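Local structure of ribulose bisphosphate carboxylase (Pyrococcus horikoshii, 2D69) at residues A[229-232]-A[233-236]; A[323-326]-A[327-331]; A[354-357]-A[358-361]. The protein probably catalyses the addition of CO2 and water to ribulose 1,5-bisphosphate, giving two molecules of 3-phosphoglycerate, within an archaeal AMP degradation pathway. All coordinates share one frame; numbering follows the deposited sequence.

All three contacts lie in helices that wrap the parallel strands of the catalytic alpha/beta barrel, and they follow in series along the chain. Contacts 1 and 3 start helices 231-244 and 356-363, while contact 2 takes up most of helix 323-334. Contact 1 stands apart, its centre about 32 Å from that of contact 2 and about 38 Å from that of contact 3, on the opposite side of the chain's centre. Contacts 2 and 3 belong to successive beta-alpha-beta units sharing strand 344-348; their centres are about 16 Å apart, and their helices pack together through Phe363. Contact 1 lies at the interface with a second subunit, whereas contacts 2 and 3 touch no other chain.

Contact 1 (A[229-232]-A[233-236]); sequences GPVN and IMEK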
loop_
_atom_site.group_PDB
_atom_site.type_symbol
_atom_site.label_atom_id
_atom_site.label_comp_id
_atom_site.label_asym_id
_atom_site.label_seq_id
_atom_site.Cartn_x
_atom_site.Cartn_y
_atom_site.Cartn_z
ATOM N N GLY A 229 -23.155 -14.323 2.209
ATOM C CA GLY A 229 -22.221 -14.610 3.270
ATOM C C GLY A 229 -22.010 -13.369 4.177
ATOM O O GLY A 229 -22.560 -12.301 3.931
ATOM N N PRO A 230 -21.160 -13.517 5.191
ATOM C CA PRO A 230 -20.580 -12.371 5.912
ATOM C C PRO A 230 -20.046 -11.395 4.870
ATOM O O PRO A 230 -19.510 -11.857 3.866
ATOM C CB PRO A 230 -19.417 -12.992 6.679
ATOM C CG PRO A 230 -19.775 -14.431 6.824
ATOM C CD PRO A 230 -20.671 -14.807 5.708
ATOM N N VAL A 231 -20.181 -10.096 5.112
ATOM C CA VAL A 231 -20.016 -9.106 4.045
ATOM C C VAL A 231 -18.654 -9.168 3.340
ATOM O O VAL A 231 -18.575 -9.008 2.127
ATOM C CB VAL A 231 -20.190 -7.606 4.453
ATOM C CG1 VAL A 231 -20.993 -6.914 3.368
ATOM C CG2 VAL A 231 -20.824 -7.424 5.724
ATOM N N ASN A 232 -17.584 -9.345 4.098
ATOM C CA ASN A 232 -16.273 -9.414 3.497
ATOM C C ASN A 232 -16.174 -10.565 2.508
ATOM O O ASN A 232 -15.576 -10.432 1.425
ATOM C CB ASN A 232 -15.154 -9.489 4.548
ATOM C CG ASN A 232 -15.258 -10.708 5.436
ATOM O OD1 ASN A 232 -14.326 -11.473 5.508
ATOM N ND2 ASN A 232 -16.401 -10.920 6.070
ATOM N N ILE A 233 -16.755 -11.699 2.891
ATOM C CA ILE A 233 -16.796 -12.868 2.032
ATOM C C ILE A 233 -17.607 -12.546 0.776
ATOM O O ILE A 233 -17.174 -12.901 -0.301
ATOM C CB ILE A 233 -17.456 -14.118 2.751
ATOM C CG1 ILE A 233 -16.773 -14.451 4.096
ATOM C CG2 ILE A 233 -17.533 -15.317 1.791
ATOM C CD1 ILE A 233 -15.343 -14.548 4.090
ATOM N N MET A 234 -18.773 -11.891 0.919
ATOM C CA MET A 234 -19.627 -11.583 -0.242
ATOM C C MET A 234 -18.829 -10.705 -1.197
ATOM O O MET A 234 -18.882 -10.921 -2.393
ATOM C CB MET A 234 -20.903 -10.791 0.087
ATOM C CG MET A 234 -21.907 -11.455 0.910
ATOM S SD MET A 234 -23.598 -10.872 0.435
ATOM C CE MET A 234 -23.564 -9.515 1.542
ATOM N N GLU A 235 -18.081 -9.731 -0.644
ATOM C CA GLU A 235 -17.258 -8.852 -1.453
ATOM C C GLU A 235 -16.199 -9.594 -2.212
ATOM O O GLU A 235 -16.056 -9.350 -3.427
ATOM C CB GLU A 235 -16.608 -7.734 -0.622
ATOM C CG GLU A 235 -15.560 -6.914 -1.349
ATOM C CD GLU A 235 -15.225 -5.591 -0.652
ATOM O OE1 GLU A 235 -15.448 -5.443 0.566
ATOM O OE2 GLU A 235 -14.784 -4.654 -1.329
ATOM N N LYS A 236 -15.453 -10.464 -1.551
ATOM C CA LYS A 236 -14.410 -11.268 -2.233
ATOM C C LYS A 236 -15.032 -12.143 -3.339
ATOM O O LYS A 236 -14.474 -12.318 -4.406
ATOM C CB LYS A 236 -13.628 -12.111 -1.218
ATOM C CG LYS A 236 -12.621 -11.300 -0.313
ATOM C CD LYS A 236 -12.135 -12.112 0.935
ATOM C CE LYS A 236 -11.279 -11.274 1.980
ATOM N NZ LYS A 236 -11.492 -11.707 3.457
#
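Gly229 and Met234 meet where helix 231-244 of the catalytic alpha/beta barrel begins, with Pro230 as the N-cap residue. This is the tightly packed side: Met234 CG lies 3.2 Å from Gly229 O, and the thioether then bends so that CE comes within 4.1 Å of Val231 CG1. Gly229 has a fully extended backbone (phi 171°), readily adopted by a residue without a side chain, and its carbonyl also accepts a hydrogen bond from Ser259 of a second subunit. Val231 and Met234 pack on Ala260 of helix 258-271, and Met234 also on Met264; apolar side chains suit this buried face.

Backbone bonds run along the turn itself. The ring of Pro230 restrains phi (-49°) at the helix start, while its O accepts from Met234 N at 3.0 Å. Glu235 N repeats the pattern to Val231 O at 2.9 Å, and Glu235 OE1 is hydrogen-bonded to Tyr263 OH of the same chain.

The other side is looser. Ile233 CG1 rests against Pro230 CB at 4.0 Å, the two side chains running alongside each other and partly exposed. Lys236 is exposed, as befits a charged chain; its N bonds to Asn232 O, and its CG lies 3.5 Å from that same oxygen.

Contact 2 (A[323-326]-A[327-331]); sequences YEEI and KRIND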
loop_
_atom_site.group_PDB
_atom_site.type_symbol
_atom_site.label_atom_id
_atom_site.label_comp_id
_atom_site.label_asym_id
_atom_site.label_seq_id
_atom_site.Cartn_x
_atom_site.Cartn_y
_atom_site.Cartn_z
ATOM N N TYR A 323 -53.216 -11.988 -6.591
ATOM C CA TYR A 323 -53.028 -11.317 -7.862
ATOM C C TYR A 323 -52.899 -9.804 -7.680
ATOM O O TYR A 323 -51.980 -9.217 -8.210
ATOM C CB TYR A 323 -54.166 -11.608 -8.845
ATOM C CG TYR A 323 -53.982 -10.806 -10.107
ATOM C CD1 TYR A 323 -54.765 -9.685 -10.386
ATOM C CD2 TYR A 323 -52.961 -11.115 -10.974
ATOM C CE1 TYR A 323 -54.548 -8.917 -11.539
ATOM C CE2 TYR A 323 -52.742 -10.372 -12.118
ATOM C CZ TYR A 323 -53.541 -9.275 -12.401
ATOM O OH TYR A 323 -53.270 -8.558 -13.556
ATOM N N GLU A 324 -53.837 -9.192 -6.961
ATOM C CA GLU A 324 -53.831 -7.741 -6.724
ATOM C C GLU A 324 -52.499 -7.232 -6.116
ATOM O O GLU A 324 -51.917 -6.260 -6.600
ATOM C CB GLU A 324 -54.952 -7.335 -5.771
ATOM C CG GLU A 324 -56.347 -7.783 -6.172
ATOM C CD GLU A 324 -56.976 -6.913 -7.259
ATOM O OE1 GLU A 324 -57.686 -5.933 -6.893
ATOM O OE2 GLU A 324 -56.786 -7.232 -8.473
ATOM N N GLU A 325 -52.053 -7.882 -5.044
ATOM C CA GLU A 325 -50.822 -7.485 -4.342
ATOM C C GLU A 325 -49.618 -7.628 -5.260
ATOM O O GLU A 325 -48.774 -6.765 -5.303
ATOM C CB GLU A 325 -50.586 -8.338 -3.072
ATOM C CG GLU A 325 -49.228 -8.083 -2.392
ATOM C CD GLU A 325 -49.076 -8.753 -1.021
ATOM O OE1 GLU A 325 -49.528 -9.922 -0.865
ATOM O OE2 GLU A 325 -48.498 -8.110 -0.098
ATOM N N ILE A 326 -49.544 -8.725 -5.994
ATOM C CA ILE A 326 -48.382 -9.002 -6.790
ATOM C C ILE A 326 -48.272 -8.028 -7.937
ATOM O O ILE A 326 -47.174 -7.507 -8.213
ATOM C CB ILE A 326 -48.397 -10.418 -7.297
ATOM C CG1 ILE A 326 -48.198 -11.365 -6.099
ATOM C CG2 ILE A 326 -47.259 -10.622 -8.350
ATOM C CD1 ILE A 326 -48.443 -12.808 -6.444
ATOM N N LYS A 327 -49.405 -7.792 -8.589
ATOM C CA LYS A 327 -49.475 -6.849 -9.684
ATOM C C LYS A 327 -49.100 -5.428 -9.202
ATOM O O LYS A 327 -48.476 -4.703 -9.929
ATOM C CB LYS A 327 -50.870 -6.853 -10.319
ATOM C CG LYS A 327 -50.948 -6.002 -11.593
ATOM C CD LYS A 327 -50.016 -6.579 -12.724
ATOM C CE LYS A 327 -50.314 -5.966 -14.125
ATOM N NZ LYS A 327 -50.139 -4.462 -14.149
ATOM N N ARG A 328 -49.483 -5.049 -7.985
ATOM C CA ARG A 328 -49.105 -3.767 -7.423
ATOM C C ARG A 328 -47.562 -3.682 -7.306
ATOM O O ARG A 328 -46.950 -2.698 -7.747
ATOM C CB ARG A 328 -49.764 -3.549 -6.049
ATOM C CG ARG A 328 -49.558 -2.144 -5.438
ATOM C CD ARG A 328 -50.148 -1.936 -4.012
ATOM N NE ARG A 328 -51.289 -2.822 -3.795
ATOM C CZ ARG A 328 -52.511 -2.647 -4.310
ATOM N NH1 ARG A 328 -52.776 -1.578 -5.063
ATOM N NH2 ARG A 328 -53.483 -3.535 -4.059
ATOM N N ILE A 329 -46.952 -4.729 -6.764
ATOM C CA ILE A 329 -45.517 -4.736 -6.602
ATOM C C ILE A 329 -44.809 -4.628 -7.940
ATOM O O ILE A 329 -43.876 -3.819 -8.069
ATOM C CB ILE A 329 -45.050 -5.940 -5.825
ATOM C CG1 ILE A 329 -45.646 -5.864 -4.413
ATOM C CG2 ILE A 329 -43.512 -5.954 -5.728
ATOM C CD1 ILE A 329 -45.619 -7.134 -3.647
ATOM N N ASN A 330 -45.219 -5.426 -8.924
ATOM C CA ASN A 330 -44.533 -5.424 -10.215
ATOM C C ASN A 330 -44.673 -4.076 -10.905
ATOM O O ASN A 330 -43.725 -3.615 -11.545
ATOM C CB ASN A 330 -45.076 -6.507 -11.176
ATOM C CG ASN A 330 -44.642 -7.956 -10.809
ATOM O OD1 ASN A 330 -44.878 -8.887 -11.594
ATOM N ND2 ASN A 330 -44.045 -8.153 -9.639
ATOM N N ASP A 331 -45.876 -3.478 -10.793
ATOM C CA ASP A 331 -46.168 -2.186 -11.390
ATOM C C ASP A 331 -45.229 -1.130 -10.817
ATOM O O ASP A 331 -44.673 -0.336 -11.542
ATOM C CB ASP A 331 -47.632 -1.748 -11.124
ATOM C CG ASP A 331 -48.647 -2.481 -12.017
ATOM O OD1 ASP A 331 -49.860 -2.240 -11.833
ATOM O OD2 ASP A 331 -48.333 -3.312 -12.901
#
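Tyr323 and Lys327 both turn CG trans to their own backbone nitrogen (chi1 176° and -173°), and this sends the two side chains out alongside each other, one helical turn apart. Lys327 CB sits over one face of the tyrosine ring, 4.2 Å above its plane and offset toward the rim. A bend at chi2 (64°) then carries the aliphatic chain past the phenol, with CD 3.9 Å from Tyr323 OH. Lysine suits this place: its methylenes meet the aromatic residue, while NZ forms a salt bridge with Asp331 within the following turn, modelled so short that its exact length is doubtful.

Helix 323-334 is the crossover of a beta-alpha-beta unit of the barrel, joining strands 309-311 and 344-348, and the loop leading into it carries Lys318, the probable transition-state stabiliser. Backbone bonds such as Lys327 N to Tyr323 O (3.0 Å) and Asn330 N to Ile326 O (2.9 Å) hold the turns together. On the buried side Ile329 packs on Met295, Leu296 and Ala299 of helix 295-305, and its CD1 meets the extended stem of Glu325 at CG, 3.9 Å away. Asn330, buried yet polar, has its ND2 hydrogen-bonded to Thr312 OG1, while Phe363 of helix 356-363 packs against Ile326.

Contact 3 (A[354-357]-A[358-361]); sequences GLMP and ELIR
Among the flat groups, the carboxylate of Glu358 only loosely touches Leu355, with Glu358 OE1 4.5 Å from Leu355 CD2. An extended chain with CG trans to the backbone N (chi1 -172°) carries the charge outward from the helix, as suits a glutamate on a partly exposed turn. The Pro357 ring is puckered (C-gamma exo) rather than flat. Proline suits this first turn, where its nitrogen has no hydrogen needing an acceptor.

One water completes the start of the helix. It donates to Gly354 O at 2.6 Å and accepts from Glu358 N at 3.2 Å, bridging the two groups in place of a direct backbone bond. From here the regular pattern sets in: Leu359 N meets Leu355 O at 2.9 Å with the carbonyl pointing almost straight at it, and Ile360 N and Arg361 N follow to Met356 O and Pro357 O.

Helix 356-363 is the crossover of the beta-alpha-beta unit between strands 344-348 and 368-370 of the barrel; these strands run directly into Gly349 and Gly350, and into Ala371, which probably bind substrate. The inner side of the helix is apolar. Met356, bent at chi2 and chi3, brings CE to 4.0 Å from Leu359 CD2, and both side chains run alongside each other onto Ile369 and Leu351. The flexible, unbranched methionine side chain also reaches Leu389, Ala392 and Ile393 of helix 382-398 together. Ile360 packs on Ala396 of the same helix, its CG1 lying 3.5 Å from Met356 O.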
loop_
_atom_site.group_PDB
_atom_site.type_symbol
_atom_site.label_atom_id
_atom_site.label_comp_id
_atom_site.label_asym_id
_atom_site.label_seq_id
_atom_site.Cartn_x
_atom_site.Cartn_y
_atom_site.Cartn_z
ATOM N N GLY A 354 -46.759 -24.737 -20.126
ATOM C CA GLY A 354 -48.192 -24.515 -20.297
ATOM C C GLY A 354 -48.743 -23.287 -19.552
ATOM O O GLY A 354 -49.833 -22.816 -19.824
ATOM N N LEU A 355 -47.987 -22.736 -18.619
ATOM C CA LEU A 355 -48.452 -21.538 -17.924
ATOM C C LEU A 355 -47.954 -20.261 -18.539
ATOM O O LEU A 355 -48.341 -19.197 -18.075
ATOM C CB LEU A 355 -48.030 -21.596 -16.463
ATOM C CG LEU A 355 -48.606 -22.791 -15.699
ATOM C CD1 LEU A 355 -48.292 -22.645 -14.216
ATOM C CD2 LEU A 355 -50.104 -22.924 -15.910
ATOM N N MET A 356 -47.110 -20.335 -19.580
ATOM C CA MET A 356 -46.449 -19.124 -20.051
ATOM C C MET A 356 -47.435 -18.146 -20.693
ATOM O O MET A 356 -47.331 -16.966 -20.455
ATOM C CB MET A 356 -45.270 -19.412 -20.992
ATOM C CG MET A 356 -44.114 -20.178 -20.362
ATOM S SD MET A 356 -43.281 -19.254 -19.090
ATOM C CE MET A 356 -44.055 -19.948 -17.588
ATOM N N PRO A 357 -48.383 -18.605 -21.520
ATOM C CA PRO A 357 -49.411 -17.675 -22.052
ATOM C C PRO A 357 -50.140 -16.875 -20.969
ATOM O O PRO A 357 -50.176 -15.667 -21.074
ATOM C CB PRO A 357 -50.351 -18.592 -22.855
ATOM C CG PRO A 357 -49.430 -19.700 -23.343
ATOM C CD PRO A 357 -48.520 -19.958 -22.095
ATOM N N GLU A 358 -50.624 -17.515 -19.922
ATOM C CA GLU A 358 -51.341 -16.834 -18.862
ATOM C C GLU A 358 -50.403 -15.899 -18.083
ATOM O O GLU A 358 -50.745 -14.723 -17.791
ATOM C CB GLU A 358 -51.981 -17.871 -17.921
ATOM C CG GLU A 358 -52.924 -17.300 -16.870
ATOM C CD GLU A 358 -53.347 -18.297 -15.775
ATOM O OE1 GLU A 358 -52.961 -19.502 -15.812
ATOM O OE2 GLU A 358 -54.105 -17.861 -14.856
ATOM N N LEU A 359 -49.210 -16.396 -17.763
ATOM C CA LEU A 359 -48.243 -15.595 -17.017
ATOM C C LEU A 359 -47.927 -14.278 -17.744
ATOM O O LEU A 359 -48.007 -13.210 -17.159
ATOM C CB LEU A 359 -46.973 -16.389 -16.748
ATOM C CG LEU A 359 -45.909 -15.627 -15.971
ATOM C CD1 LEU A 359 -46.389 -15.406 -14.549
ATOM C CD2 LEU A 359 -44.573 -16.369 -15.997
ATOM N N ILE A 360 -47.653 -14.370 -19.038
ATOM C CA ILE A 360 -47.356 -13.207 -19.853
ATOM C C ILE A 360 -48.563 -12.269 -20.086
ATOM O O ILE A 360 -48.416 -11.037 -19.969
ATOM C CB ILE A 360 -46.653 -13.646 -21.157
ATOM C CG1 ILE A 360 -45.235 -14.134 -20.811
ATOM C CG2 ILE A 360 -46.572 -12.511 -22.151
ATOM C CD1 ILE A 360 -44.568 -14.917 -21.919
ATOM N N ARG A 361 -49.741 -12.821 -20.357
ATOM C CA ARG A 361 -50.950 -12.010 -20.501
ATOM C C ARG A 361 -51.160 -11.137 -19.268
ATOM O O ARG A 361 -51.436 -9.948 -19.385
ATOM C CB ARG A 361 -52.158 -12.919 -20.655
ATOM C CG ARG A 361 -53.361 -12.309 -21.270
ATOM C CD ARG A 361 -54.531 -13.330 -21.370
ATOM N NE ARG A 361 -55.327 -13.205 -20.145
ATOM C CZ ARG A 361 -55.472 -14.131 -19.187
ATOM N NH1 ARG A 361 -56.205 -13.823 -18.125
ATOM N NH2 ARG A 361 -54.949 -15.370 -19.275
HETATM O O HOH W 1 -51.300 -20.616 -19.885
#